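Local coordinates for alkaline serine protease (Pseudoalteromonas sp., PDB 1Y9Z), which probably hydrolyses peptide bonds as a cold-adapted, subtilisin-like alkaline serine protease, with an inserted beta-barrel domain beside its alpha/beta domain, at residues T3-W6 against G7-F10; V334-D337 against R338-L342; S135-T138 against E139-L143; S163-Y167 against P168-D172; A379-V382 against W383-P387. All blocks are in the same frame, centred on the assembly; numbering follows the deposited sequence.

In the fold
All five contacts are local, and they follow one another in series along the chain: none nests in or crosses another. Interaction 1 starts helix 6-10 at the N terminus. Interaction 3 caps helix 137-148, the crossover between strands 125-128 and 152-156. Interaction 4 closes a turn in the loop between strands 152-156 and 174-180, at a sodium ion. These two touch: Y171 OH lies 2.6 Å from E139 OE2. Interaction 2 turns strand 333-336 into helix 338-345, and its centre is about 45 Å from that of interaction 3. Interaction 5 ends helix 368-385, packed against strand 152-156 and helices 391-401 and 421-430.

Interaction 1. Residues T3-W6 against G7-F10; sequences TTPW and GQTF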
loop_
_atom_site.group_PDB
_atom_site.type_symbol
_atom_site.label_atom_id
_atom_site.label_comp_id
_atom_site.label_asym_id
_atom_site.label_seq_id
_atom_site.Cartn_x
_atom_site.Cartn_y
_atom_site.Cartn_z
ATOM N N THR A 3 12.832 7.377 -4.335
ATOM C CA THR A 3 11.534 7.628 -4.941
ATOM C C THR A 3 10.456 7.931 -3.908
ATOM O O THR A 3 10.468 7.391 -2.801
ATOM C CB THR A 3 11.078 6.407 -5.782
ATOM O OG1 THR A 3 11.973 6.229 -6.886
ATOM C CG2 THR A 3 9.666 6.611 -6.318
ATOM N N THR A 4 9.539 8.821 -4.274
ATOM C CA THR A 4 8.423 9.175 -3.412
ATOM C C THR A 4 7.193 8.494 -4.007
ATOM O O THR A 4 6.658 8.946 -5.023
ATOM C CB THR A 4 8.184 10.702 -3.378
ATOM O OG1 THR A 4 9.327 11.355 -2.812
ATOM C CG2 THR A 4 6.962 11.031 -2.536
ATOM N N PRO A 5 6.738 7.386 -3.398
ATOM C CA PRO A 5 5.559 6.683 -3.917
ATOM C C PRO A 5 4.359 7.619 -4.004
ATOM O O PRO A 5 4.211 8.519 -3.175
ATOM C CB PRO A 5 5.362 5.544 -2.915
ATOM C CG PRO A 5 5.949 6.094 -1.648
ATOM C CD PRO A 5 7.200 6.781 -2.138
ATOM N N TRP A 6 3.507 7.403 -5.004
ATOM C CA TRP A 6 2.345 8.262 -5.212
ATOM C C TRP A 6 1.499 8.492 -3.966
ATOM O O TRP A 6 1.010 9.597 -3.746
ATOM C CB TRP A 6 1.454 7.724 -6.342
ATOM C CG TRP A 6 0.677 6.476 -6.016
ATOM C CD1 TRP A 6 1.071 5.182 -6.215
ATOM C CD2 TRP A 6 -0.638 6.411 -5.448
ATOM N NE1 TRP A 6 0.080 4.316 -5.810
ATOM C CE2 TRP A 6 -0.978 5.044 -5.334
ATOM C CE3 TRP A 6 -1.562 7.376 -5.024
ATOM C CZ2 TRP A 6 -2.208 4.616 -4.813
ATOM C CZ3 TRP A 6 -2.787 6.951 -4.505
ATOM C CH2 TRP A 6 -3.095 5.581 -4.406
ATOM N N GLY A 7 1.334 7.457 -3.150
ATOM C CA GLY A 7 0.533 7.595 -1.947
ATOM C C GLY A 7 1.034 8.682 -1.015
ATOM O O GLY A 7 0.244 9.401 -0.399
ATOM N N GLN A 8 2.354 8.806 -0.904
ATOM C CA GLN A 8 2.949 9.813 -0.034
ATOM C C GLN A 8 2.588 11.223 -0.481
ATOM O O GLN A 8 2.348 12.104 0.343
ATOM C CB GLN A 8 4.473 9.671 -0.018
ATOM C CG GLN A 8 4.989 8.371 0.584
ATOM C CD GLN A 8 4.527 8.157 2.010
ATOM O OE1 GLN A 8 4.458 9.100 2.800
ATOM N NE2 GLN A 8 4.225 6.908 2.353
ATOM N N THR A 9 2.558 11.430 -1.792
ATOM C CA THR A 9 2.231 12.736 -2.343
ATOM C C THR A 9 0.739 13.044 -2.248
ATOM O O THR A 9 0.354 14.175 -1.943
ATOM C CB THR A 9 2.667 12.838 -3.818
ATOM O OG1 THR A 9 4.072 12.572 -3.918
ATOM C CG2 THR A 9 2.387 14.233 -4.363
ATOM N N PHE A 10 -0.099 12.040 -2.492
ATOM C CA PHE A 10 -1.548 12.228 -2.453
ATOM C C PHE A 10 -2.138 12.627 -1.104
ATOM O O PHE A 10 -3.067 13.435 -1.050
ATOM C CB PHE A 10 -2.270 10.973 -2.955
ATOM C CG PHE A 10 -2.339 10.861 -4.454
ATOM C CD1 PHE A 10 -3.460 10.304 -5.063
ATOM C CD2 PHE A 10 -1.286 11.289 -5.257
ATOM C CE1 PHE A 10 -3.533 10.174 -6.445
ATOM C CE2 PHE A 10 -1.348 11.163 -6.643
ATOM C CZ PHE A 10 -2.474 10.604 -7.238
HETATM O O HOH W 1 5.016 11.022 -5.830
#
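W6 sets the edge of its indole six-membered ring against the face of F10, four residues on. The pair is T-shaped: the ring centroids are 4.8 Å apart and the planes meet at 76°. W6 CE3 sits over the middle of the phenyl ring. W6 CZ3 comes within 3.5 Å of F10 CD1. The W6 side chain starts between its own N and carbonyl carbon (chi1 72°). This lays the indole over the next residue, with G7 CA over one of its faces in a CH-pi contact, 4.2 Å from the six-membered ring centroid. At the other end of the indole, W6 NE1 bonds to A204 O.

P5 stands at the N-cap of helix 6-10. Its carbonyl O accepts from Q8 N at 2.9 Å, with the donor above the carbonyl plane. P5 and Q8 also lie side by side, CG to CG at 3.3 Å, while Q8 NE2 reaches T72 O. In the first turn, W6 O takes a nearly straight bond from F10 N at 3.0 Å and a weak one from T9 N. Beside it, a water links T4 O to T9 OG1, and the methyl T4 CG2 rests on Q8 CB.

The helix start thus combines backbone bonds, a water bridge and ring packing. A proline has no side-chain acceptor, so P5 cannot cap with its side chain; its carbonyl oxygen takes Q8 N instead.

Interaction 2. Residues V334-D337 against R338-L342; sequences VSVD and RATGL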
loop_
_atom_site.group_PDB
_atom_site.type_symbol
_atom_site.label_atom_id
_atom_site.label_comp_id
_atom_site.label_asym_id
_atom_site.label_seq_id
_atom_site.Cartn_x
_atom_site.Cartn_y
_atom_site.Cartn_z
ATOM N N VAL A 334 5.134 -5.823 -17.512
ATOM C CA VAL A 334 4.876 -4.874 -16.437
ATOM C C VAL A 334 3.567 -4.112 -16.622
ATOM O O VAL A 334 2.943 -4.171 -17.683
ATOM C CB VAL A 334 6.023 -3.841 -16.335
ATOM C CG1 VAL A 334 7.350 -4.557 -16.130
ATOM C CG2 VAL A 334 6.071 -2.984 -17.596
ATOM N N SER A 335 3.171 -3.390 -15.577
ATOM C CA SER A 335 1.945 -2.600 -15.586
ATOM C C SER A 335 2.239 -1.148 -15.211
ATOM O O SER A 335 2.971 -0.885 -14.260
ATOM C CB SER A 335 0.941 -3.194 -14.592
ATOM O OG SER A 335 -0.175 -2.339 -14.404
ATOM N N VAL A 336 1.672 -0.210 -15.967
ATOM C CA VAL A 336 1.850 1.216 -15.705
ATOM C C VAL A 336 0.487 1.902 -15.793
ATOM O O VAL A 336 -0.446 1.352 -16.381
ATOM C CB VAL A 336 2.814 1.880 -16.729
ATOM C CG1 VAL A 336 4.197 1.244 -16.641
ATOM C CG2 VAL A 336 2.256 1.747 -18.137
ATOM N N ASP A 337 0.366 3.096 -15.216
ATOM C CA ASP A 337 -0.912 3.799 -15.255
ATOM C C ASP A 337 -1.183 4.367 -16.645
ATOM O O ASP A 337 -0.310 4.336 -17.516
ATOM C CB ASP A 337 -0.974 4.887 -14.165
ATOM C CG ASP A 337 0.008 6.021 -14.386
ATOM O OD1 ASP A 337 0.256 6.769 -13.416
ATOM O OD2 ASP A 337 0.514 6.185 -15.514
ATOM N N ARG A 338 -2.392 4.876 -16.860
ATOM C CA ARG A 338 -2.756 5.395 -18.174
ATOM C C ARG A 338 -1.914 6.564 -18.662
ATOM O O ARG A 338 -1.514 6.597 -19.826
ATOM C CB ARG A 338 -4.237 5.783 -18.201
ATOM C CG ARG A 338 -4.735 6.121 -19.598
ATOM C CD ARG A 338 -6.244 6.274 -19.636
ATOM N NE ARG A 338 -6.734 6.479 -20.998
ATOM C CZ ARG A 338 -6.685 5.562 -21.960
ATOM N NH1 ARG A 338 -6.169 4.364 -21.719
ATOM N NH2 ARG A 338 -7.155 5.843 -23.169
ATOM N N ALA A 339 -1.643 7.523 -17.784
ATOM C CA ALA A 339 -0.848 8.685 -18.161
ATOM C C ALA A 339 0.507 8.247 -18.704
ATOM O O ALA A 339 0.976 8.754 -19.725
ATOM C CB ALA A 339 -0.659 9.604 -16.963
ATOM N N THR A 340 1.132 7.300 -18.015
ATOM C CA THR A 340 2.432 6.792 -18.427
ATOM C C THR A 340 2.325 6.047 -19.756
ATOM O O THR A 340 3.190 6.183 -20.620
ATOM C CB THR A 340 3.015 5.858 -17.351
ATOM O OG1 THR A 340 3.197 6.599 -16.137
ATOM C CG2 THR A 340 4.357 5.295 -17.795
ATOM N N GLY A 341 1.260 5.269 -19.920
ATOM C CA GLY A 341 1.069 4.530 -21.154
ATOM C C GLY A 341 0.894 5.453 -22.347
ATOM O O GLY A 341 1.380 5.165 -23.442
ATOM N N LEU A 342 0.200 6.569 -22.139
ATOM C CA LEU A 342 -0.020 7.523 -23.219
ATOM C C LEU A 342 1.270 8.264 -23.547
ATOM O O LEU A 342 1.518 8.616 -24.702
ATOM C CB LEU A 342 -1.116 8.522 -22.835
ATOM C CG LEU A 342 -2.516 7.940 -22.619
ATOM C CD1 LEU A 342 -3.486 9.066 -22.295
ATOM C CD2 LEU A 342 -2.970 7.190 -23.862
HETATM O O HOH W 2 2.545 8.039 -13.245
#
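D337 turns its carboxylate back over the first turn of helix 338-345 and grips T340 twice through one oxygen. This cap is the tight part of the contact. OD2 of D337 accepts from T340 N at 2.8 Å, nearly in line with its C-O bond. It also accepts from T340 OG1 at 2.8 Å, this time from above the carboxylate plane. The side chain begins between its own N and carbonyl carbon (chi1 66°), which brings the carboxylate in front of T340 N. D337 is the N-cap. Its own carbonyl O takes G341 N at 3.0 Å, in the carbonyl plane. The two bonds to OD2 and the pull of the helix N terminus would probably stabilise the negative charge of the carboxylate.

On the buried side the packing is apolar and looser. T340 CG2 lies 3.9 Å from V336 CB, the two side chains crossing at about a right angle. V336 also leans on I307 and Y309 of strand 305-309, and on I219.

The solvent side, at D337 OD1, is looser too: a water donates to OD1 at 2.6 Å and makes a long bond, 3.3 Å, to T340 OG1. A339 is exposed, and its CB only brushes D337 OD2. R338 runs out the other way, extended, to a salt bridge with E280.

The directions of strand 334-336 and helix 338-342 differ by 103°. The arrangement is the classic aspartate N-cap, in which a side-chain oxygen takes the N-H three residues on; here it joins strand 333-336 to helix 338-345.

Interaction 3. Residues S135-T138 against E139-L143; sequences STTT and ERNAL
The chain leaves an extended conformation at S135 and T136 and enters helix 137-148, where T136 O, T137 O and T138 O accept from R140 N, N141 N and A142 N in regular i to i+4 order. This is the N-terminus of the crossover helix in the beta-alpha-beta unit formed with strands 125-128 and 152-156. T136 is the N-cap. Its OG1 accepts from E139 N at 3.0 Å, with an angle of 156° at the hydrogen. The hydroxyl sits between the backbone N and the carbonyl carbon (chi1 77°), and that rotation puts it in front of the first turn. OG1 also lies 3.1 Å from E139 CB, the two side chains crossing at about a right angle.

The E139 chain is extended, with CG anti to its N (chi1 -175°). It carries the carboxylate past the cap to Y171, where OE2 bonds to the hydroxyl. The same hydroxyl bonds to T136 N. One tyrosine oxygen therefore holds both the N-cap residue and the glutamate three positions later. On its inner side E139 also packs against L110 and V111 of helix 110-119.

T137 and N141 lie side by side on the exposed flank and point the same way. R140 begins its path with CB against T136 O at 3.4 Å, and its chain later bends at chi3 toward Y171. Most of these residues are at the surface. The closest side-chain approach of the T137 and N141 pair is CG2 to OD1, at 3.6 Å.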
loop_
_atom_site.group_PDB
_atom_site.type_symbol
_atom_site.label_atom_id
_atom_site.label_comp_id
_atom_site.label_asym_id
_atom_site.label_seq_id
_atom_site.Cartn_x
_atom_site.Cartn_y
_atom_site.Cartn_z
ATOM N N SER A 135 -16.238 -10.666 16.670
ATOM C CA SER A 135 -16.315 -9.500 17.543
ATOM C C SER A 135 -16.788 -9.934 18.930
ATOM O O SER A 135 -17.561 -10.886 19.054
ATOM C CB SER A 135 -17.279 -8.458 16.957
ATOM O OG SER A 135 -18.495 -9.051 16.523
ATOM N N THR A 136 -16.311 -9.255 19.969
ATOM C CA THR A 136 -16.714 -9.588 21.338
ATOM C C THR A 136 -16.925 -8.334 22.174
ATOM O O THR A 136 -16.393 -7.268 21.863
ATOM C CB THR A 136 -15.665 -10.463 22.066
ATOM O OG1 THR A 136 -14.562 -9.645 22.476
ATOM C CG2 THR A 136 -15.160 -11.571 21.156
ATOM N N THR A 137 -17.707 -8.466 23.241
ATOM C CA THR A 137 -17.980 -7.335 24.116
ATOM C C THR A 137 -16.737 -6.937 24.907
ATOM O O THR A 137 -16.454 -5.752 25.076
ATOM C CB THR A 137 -19.115 -7.660 25.104
ATOM O OG1 THR A 137 -20.258 -8.126 24.375
ATOM C CG2 THR A 137 -19.499 -6.420 25.894
ATOM N N THR A 138 -15.994 -7.928 25.389
ATOM C CA THR A 138 -14.791 -7.644 26.163
ATOM C C THR A 138 -13.798 -6.839 25.329
ATOM O O THR A 138 -13.184 -5.894 25.820
ATOM C CB THR A 138 -14.112 -8.940 26.639
ATOM O OG1 THR A 138 -15.030 -9.696 27.439
ATOM C CG2 THR A 138 -12.884 -8.620 27.473
ATOM N N GLU A 139 -13.649 -7.212 24.064
ATOM C CA GLU A 139 -12.730 -6.509 23.182
ATOM C C GLU A 139 -13.264 -5.115 22.855
ATOM O O GLU A 139 -12.517 -4.136 22.887
ATOM C CB GLU A 139 -12.510 -7.325 21.909
ATOM C CG GLU A 139 -11.473 -6.759 20.963
ATOM C CD GLU A 139 -11.125 -7.739 19.866
ATOM O OE1 GLU A 139 -10.016 -8.316 19.905
ATOM O OE2 GLU A 139 -11.967 -7.946 18.969
ATOM N N ARG A 140 -14.553 -5.019 22.543
ATOM C CA ARG A 140 -15.158 -3.725 22.232
ATOM C C ARG A 140 -14.930 -2.762 23.399
ATOM O O ARG A 140 -14.545 -1.610 23.202
ATOM C CB ARG A 140 -16.666 -3.876 21.986
ATOM C CG ARG A 140 -17.346 -2.591 21.513
ATOM C CD ARG A 140 -18.869 -2.701 21.521
ATOM N NE ARG A 140 -19.383 -3.710 20.594
ATOM C CZ ARG A 140 -19.357 -3.604 19.267
ATOM N NH1 ARG A 140 -18.840 -2.529 18.691
ATOM N NH2 ARG A 140 -19.855 -4.575 18.514
ATOM N N ASN A 141 -15.161 -3.247 24.615
ATOM C CA ASN A 141 -14.995 -2.437 25.817
ATOM C C ASN A 141 -13.541 -2.039 26.070
ATOM O O ASN A 141 -13.257 -0.885 26.404
ATOM C CB ASN A 141 -15.535 -3.195 27.037
ATOM C CG ASN A 141 -17.052 -3.259 27.066
ATOM O OD1 ASN A 141 -17.636 -4.013 27.845
ATOM N ND2 ASN A 141 -17.699 -2.460 26.226
ATOM N N ALA A 142 -12.625 -2.989 25.914
ATOM C CA ALA A 142 -11.209 -2.715 26.140
ATOM C C ALA A 142 -10.689 -1.636 25.199
ATOM O O ALA A 142 -9.964 -0.734 25.622
ATOM C CB ALA A 142 -10.395 -3.989 25.971
ATOM N N LEU A 143 -11.058 -1.723 23.926
ATOM C CA LEU A 143 -10.606 -0.736 22.955
ATOM C C LEU A 143 -11.267 0.620 23.174
ATOM O O LEU A 143 -10.633 1.660 22.996
ATOM C CB LEU A 143 -10.847 -1.232 21.523
ATOM C CG LEU A 143 -9.712 -2.104 20.956
ATOM C CD1 LEU A 143 -9.456 -3.307 21.858
ATOM C CD2 LEU A 143 -10.066 -2.558 19.546
#

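Interaction 4. Residues S163-Y167 against P168-D172; sequences SSYSY and PASYD. With NA (sodium ion), chain E; SO4 (sulfate ion), chain G.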
loop_
_atom_site.group_PDB
_atom_site.type_symbol
_atom_site.label_atom_id
_atom_site.label_comp_id
_atom_site.label_asym_id
_atom_site.label_seq_id
_atom_site.Cartn_x
_atom_site.Cartn_y
_atom_site.Cartn_z
ATOM N N SER A 163 -19.290 -6.685 1.958
ATOM C CA SER A 163 -19.706 -5.745 2.992
ATOM C C SER A 163 -19.469 -6.245 4.408
ATOM O O SER A 163 -19.981 -5.666 5.366
ATOM C CB SER A 163 -21.193 -5.420 2.840
ATOM O OG SER A 163 -21.992 -6.497 3.298
ATOM N N SER A 164 -18.693 -7.312 4.554
ATOM C CA SER A 164 -18.455 -7.848 5.886
ATOM C C SER A 164 -17.662 -6.907 6.777
ATOM O O SER A 164 -16.848 -6.105 6.307
ATOM C CB SER A 164 -17.749 -9.204 5.807
ATOM O OG SER A 164 -16.454 -9.086 5.260
ATOM N N TYR A 165 -17.929 -6.999 8.073
ATOM C CA TYR A 165 -17.231 -6.190 9.061
ATOM C C TYR A 165 -15.967 -6.906 9.504
ATOM O O TYR A 165 -16.010 -8.072 9.895
ATOM C CB TYR A 165 -18.090 -5.976 10.305
ATOM C CG TYR A 165 -19.291 -5.087 10.118
ATOM C CD1 TYR A 165 -19.142 -3.733 9.823
ATOM C CD2 TYR A 165 -20.580 -5.592 10.269
ATOM C CE1 TYR A 165 -20.252 -2.906 9.689
ATOM C CE2 TYR A 165 -21.692 -4.773 10.135
ATOM C CZ TYR A 165 -21.521 -3.436 9.847
ATOM O OH TYR A 165 -22.623 -2.625 9.728
ATOM N N SER A 166 -14.843 -6.207 9.427
ATOM C CA SER A 166 -13.574 -6.749 9.889
ATOM C C SER A 166 -13.303 -6.029 11.208
ATOM O O SER A 166 -13.568 -4.834 11.334
ATOM C CB SER A 166 -12.457 -6.443 8.892
ATOM O OG SER A 166 -11.216 -6.944 9.357
ATOM N N TYR A 167 -12.795 -6.759 12.193
ATOM C CA TYR A 167 -12.496 -6.177 13.495
ATOM C C TYR A 167 -10.991 -6.282 13.715
ATOM O O TYR A 167 -10.366 -7.246 13.278
ATOM C CB TYR A 167 -13.290 -6.923 14.572
ATOM C CG TYR A 167 -14.787 -6.768 14.385
ATOM C CD1 TYR A 167 -15.478 -5.704 14.971
ATOM C CD2 TYR A 167 -15.503 -7.644 13.565
ATOM C CE1 TYR A 167 -16.847 -5.517 14.742
ATOM C CE2 TYR A 167 -16.870 -7.463 13.332
ATOM C CZ TYR A 167 -17.530 -6.398 13.923
ATOM O OH TYR A 167 -18.875 -6.199 13.686
ATOM N N PRO A 168 -10.400 -5.339 14.466
ATOM C CA PRO A 168 -10.988 -4.185 15.156
ATOM C C PRO A 168 -11.518 -2.981 14.377
ATOM O O PRO A 168 -12.159 -2.115 14.972
ATOM C CB PRO A 168 -9.876 -3.776 16.111
ATOM C CG PRO A 168 -8.658 -3.996 15.270
ATOM C CD PRO A 168 -8.934 -5.355 14.644
ATOM N N ALA A 169 -11.264 -2.904 13.076
ATOM C CA ALA A 169 -11.725 -1.754 12.301
ATOM C C ALA A 169 -13.192 -1.393 12.498
ATOM O O ALA A 169 -13.541 -0.215 12.571
ATOM C CB ALA A 169 -11.459 -1.983 10.823
ATOM N N SER A 170 -14.049 -2.403 12.598
ATOM C CA SER A 170 -15.481 -2.159 12.718
ATOM C C SER A 170 -16.061 -1.803 14.086
ATOM O O SER A 170 -17.280 -1.704 14.231
ATOM C CB SER A 170 -16.230 -3.334 12.092
ATOM O OG SER A 170 -15.856 -3.452 10.724
ATOM N N TYR A 171 -15.203 -1.610 15.085
ATOM C CA TYR A 171 -15.659 -1.184 16.411
ATOM C C TYR A 171 -15.738 0.343 16.315
ATOM O O TYR A 171 -14.984 0.954 15.558
ATOM C CB TYR A 171 -14.645 -1.559 17.497
ATOM C CG TYR A 171 -14.597 -3.028 17.848
ATOM C CD1 TYR A 171 -13.388 -3.720 17.845
ATOM C CD2 TYR A 171 -15.751 -3.721 18.217
ATOM C CE1 TYR A 171 -13.323 -5.059 18.201
ATOM C CE2 TYR A 171 -15.698 -5.066 18.577
ATOM C CZ TYR A 171 -14.480 -5.727 18.567
ATOM O OH TYR A 171 -14.414 -7.052 18.926
ATOM N N ASP A 172 -16.628 0.962 17.079
ATOM C CA ASP A 172 -16.770 2.417 17.028
ATOM C C ASP A 172 -15.556 3.195 17.533
ATOM O O ASP A 172 -15.392 4.372 17.213
ATOM C CB ASP A 172 -18.008 2.858 17.813
ATOM C CG ASP A 172 -19.300 2.460 17.131
ATOM O OD1 ASP A 172 -19.439 2.738 15.922
ATOM O OD2 ASP A 172 -20.176 1.878 17.805
HETATM NA NA NA E . -14.713 1.680 13.369
HETATM S S SO4 G . -22.042 -9.209 1.207
HETATM O O1 SO4 G . -23.413 -9.657 1.515
HETATM O O2 SO4 G . -21.388 -10.205 0.336
HETATM O O3 SO4 G . -22.091 -7.908 0.515
HETATM O O4 SO4 G . -21.270 -9.062 2.456
HETATM O O HOH W 3 -9.717 -4.612 11.157
#
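With chi1 of -59° at S170, OG lies beside its own N, and both groups can bond to S166 O. OG donates at 2.7 Å from above the carbonyl plane, and S170 N donates at 2.8 Å within that plane. The oxygen of S166 is thus held by two bonds from one residue.

The peptide before P168 is cis. It brings the CA atoms of Y167 and P168 to 3.0 Å and bends the chain sharply into the type I turn P168 to Y171. The Y167 ring then folds over the turn. S170 CB sits over one of its faces, 3.9 Å from the centroid in a CH-pi contact. The edge of Y167 meets the face of Y171: CD1 of Y167 lies over the middle of the Y171 ring, and the planes are at 55°. S170 OG also lies 3.4 Å from Y165 CB, at the edge of the Y165 ring.

The same turn aims two carbonyls at a sodium ion, A169 O at 2.4 Å and Y171 O at 2.3 Å. V174 and Q195 complete the site. A water accepts from A169 N. At the far end, S163 OG donates to a sulfate, O4, at 2.8 Å; the sulfate is probably from the crystallisation liquor.

The loop joins strands 152-156 and 174-180. P168 and A169 rest on A155 of strand 152-156, and P168 and Y171 on L143 of helix 137-148.

Interaction 5. Residues A379-V382 against W383-P387; sequences ATLV and WSYHP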
loop_
_atom_site.group_PDB
_atom_site.type_symbol
_atom_site.label_atom_id
_atom_site.label_comp_id
_atom_site.label_asym_id
_atom_site.label_seq_id
_atom_site.Cartn_x
_atom_site.Cartn_y
_atom_site.Cartn_z
ATOM N N ALA A 379 -1.987 10.731 10.663
ATOM C CA ALA A 379 -2.622 11.087 11.927
ATOM C C ALA A 379 -1.556 11.489 12.939
ATOM O O ALA A 379 -1.695 12.486 13.649
ATOM C CB ALA A 379 -3.436 9.909 12.461
ATOM N N THR A 380 -0.485 10.708 12.995
ATOM C CA THR A 380 0.611 10.972 13.916
ATOM C C THR A 380 1.303 12.288 13.558
ATOM O O THR A 380 1.596 13.106 14.434
ATOM C CB THR A 380 1.639 9.817 13.879
ATOM O OG1 THR A 380 0.973 8.578 14.162
ATOM C CG2 THR A 380 2.729 10.035 14.914
ATOM N N LEU A 381 1.555 12.487 12.268
ATOM C CA LEU A 381 2.206 13.702 11.784
ATOM C C LEU A 381 1.397 14.948 12.136
ATOM O O LEU A 381 1.929 15.917 12.679
ATOM C CB LEU A 381 2.399 13.620 10.268
ATOM C CG LEU A 381 2.936 14.866 9.553
ATOM C CD1 LEU A 381 4.292 15.271 10.127
ATOM C CD2 LEU A 381 3.052 14.568 8.065
ATOM N N VAL A 382 0.107 14.918 11.825
ATOM C CA VAL A 382 -0.770 16.043 12.109
ATOM C C VAL A 382 -0.869 16.287 13.611
ATOM O O VAL A 382 -0.814 17.427 14.071
ATOM C CB VAL A 382 -2.180 15.794 11.530
ATOM C CG1 VAL A 382 -3.141 16.874 12.002
ATOM C CG2 VAL A 382 -2.114 15.776 10.011
ATOM N N TRP A 383 -1.002 15.210 14.377
ATOM C CA TRP A 383 -1.118 15.317 15.824
ATOM C C TRP A 383 0.128 15.942 16.454
ATOM O O TRP A 383 0.034 16.617 17.479
ATOM C CB TRP A 383 -1.355 13.930 16.427
ATOM C CG TRP A 383 -2.027 13.926 17.771
ATOM C CD1 TRP A 383 -2.311 15.005 18.564
ATOM C CD2 TRP A 383 -2.504 12.776 18.475
ATOM N NE1 TRP A 383 -2.938 14.594 19.718
ATOM C CE2 TRP A 383 -3.069 13.229 19.688
ATOM C CE3 TRP A 383 -2.510 11.401 18.197
ATOM C CZ2 TRP A 383 -3.635 12.357 20.625
ATOM C CZ3 TRP A 383 -3.073 10.534 19.129
ATOM C CH2 TRP A 383 -3.627 11.017 20.329
ATOM N N SER A 384 1.293 15.724 15.847
ATOM C CA SER A 384 2.533 16.272 16.396
ATOM C C SER A 384 2.534 17.798 16.427
ATOM O O SER A 384 3.270 18.403 17.210
ATOM C CB SER A 384 3.753 15.766 15.614
ATOM O OG SER A 384 3.863 16.375 14.340
ATOM N N TYR A 385 1.719 18.419 15.579
ATOM C CA TYR A 385 1.631 19.878 15.546
ATOM C C TYR A 385 0.741 20.380 16.678
ATOM O O TYR A 385 0.829 21.543 17.082
ATOM C CB TYR A 385 1.048 20.376 14.221
ATOM C CG TYR A 385 1.996 20.385 13.040
ATOM C CD1 TYR A 385 2.213 19.238 12.276
ATOM C CD2 TYR A 385 2.643 21.561 12.654
ATOM C CE1 TYR A 385 3.041 19.263 11.152
ATOM C CE2 TYR A 385 3.475 21.597 11.535
ATOM C CZ TYR A 385 3.668 20.449 10.787
ATOM O OH TYR A 385 4.470 20.493 9.666
ATOM N N HIS A 386 -0.122 19.502 17.183
ATOM C CA HIS A 386 -1.044 19.860 18.256
ATOM C C HIS A 386 -1.238 18.706 19.232
ATOM O O HIS A 386 -2.331 18.152 19.341
ATOM C CB HIS A 386 -2.396 20.256 17.661
ATOM C CG HIS A 386 -2.335 21.475 16.794
ATOM N ND1 HIS A 386 -2.160 22.743 17.306
ATOM C CD2 HIS A 386 -2.397 21.617 15.449
ATOM C CE1 HIS A 386 -2.120 23.613 16.314
ATOM N NE2 HIS A 386 -2.261 22.957 15.177
ATOM N N PRO A 387 -0.178 18.343 19.968
ATOM C CA PRO A 387 -0.235 17.248 20.939
ATOM C C PRO A 387 -1.187 17.485 22.106
ATOM O O PRO A 387 -1.475 16.565 22.873
ATOM C CB PRO A 387 1.217 17.118 21.387
ATOM C CG PRO A 387 1.715 18.526 21.296
ATOM C CD PRO A 387 1.155 18.971 19.968
#
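This contact is the C-terminal end of helix 368-385, the long helix that in subtilases carries the nucleophile at its N-terminal end; here T368 and S369, at its start, line the phenylmethanesulfonic acid pocket. S384 OG donates to L381 O at 2.6 Å, because its hydroxyl lies between N and the carbonyl carbon (chi1 73°) and so bends back on the preceding turn. S384 N bonds to T380 O at 3.0 Å and, more weakly, to L381 O. The oxygen of L381 is therefore met by both the hydroxyl and the amide of S384.

One residue earlier, W383 N keeps the regular bond to A379 O, and W383 CB lies 3.1 Å from that same oxygen. At the end the pattern shortens. Y385 N reaches V382 O at 3.1 Å, from above the carbonyl plane, and H386 N bonds to W383 O. The Y385 ring presents its edge to L381 O, with CD1 at 3.4 Å, while L381 CD1 and Y385 CE1 touch loosely.

The outer ends are tied elsewhere. W383 NE1 bonds to C389 O and its ring has a cation-pi contact with R24. Y385 OH meets S17 N, and H386 NE2 meets D429. V382 packs on helix 421-430, and A379 on strand 152-156. A change from i+4 to i+3 bonding of this kind is typical of a helix C-terminus.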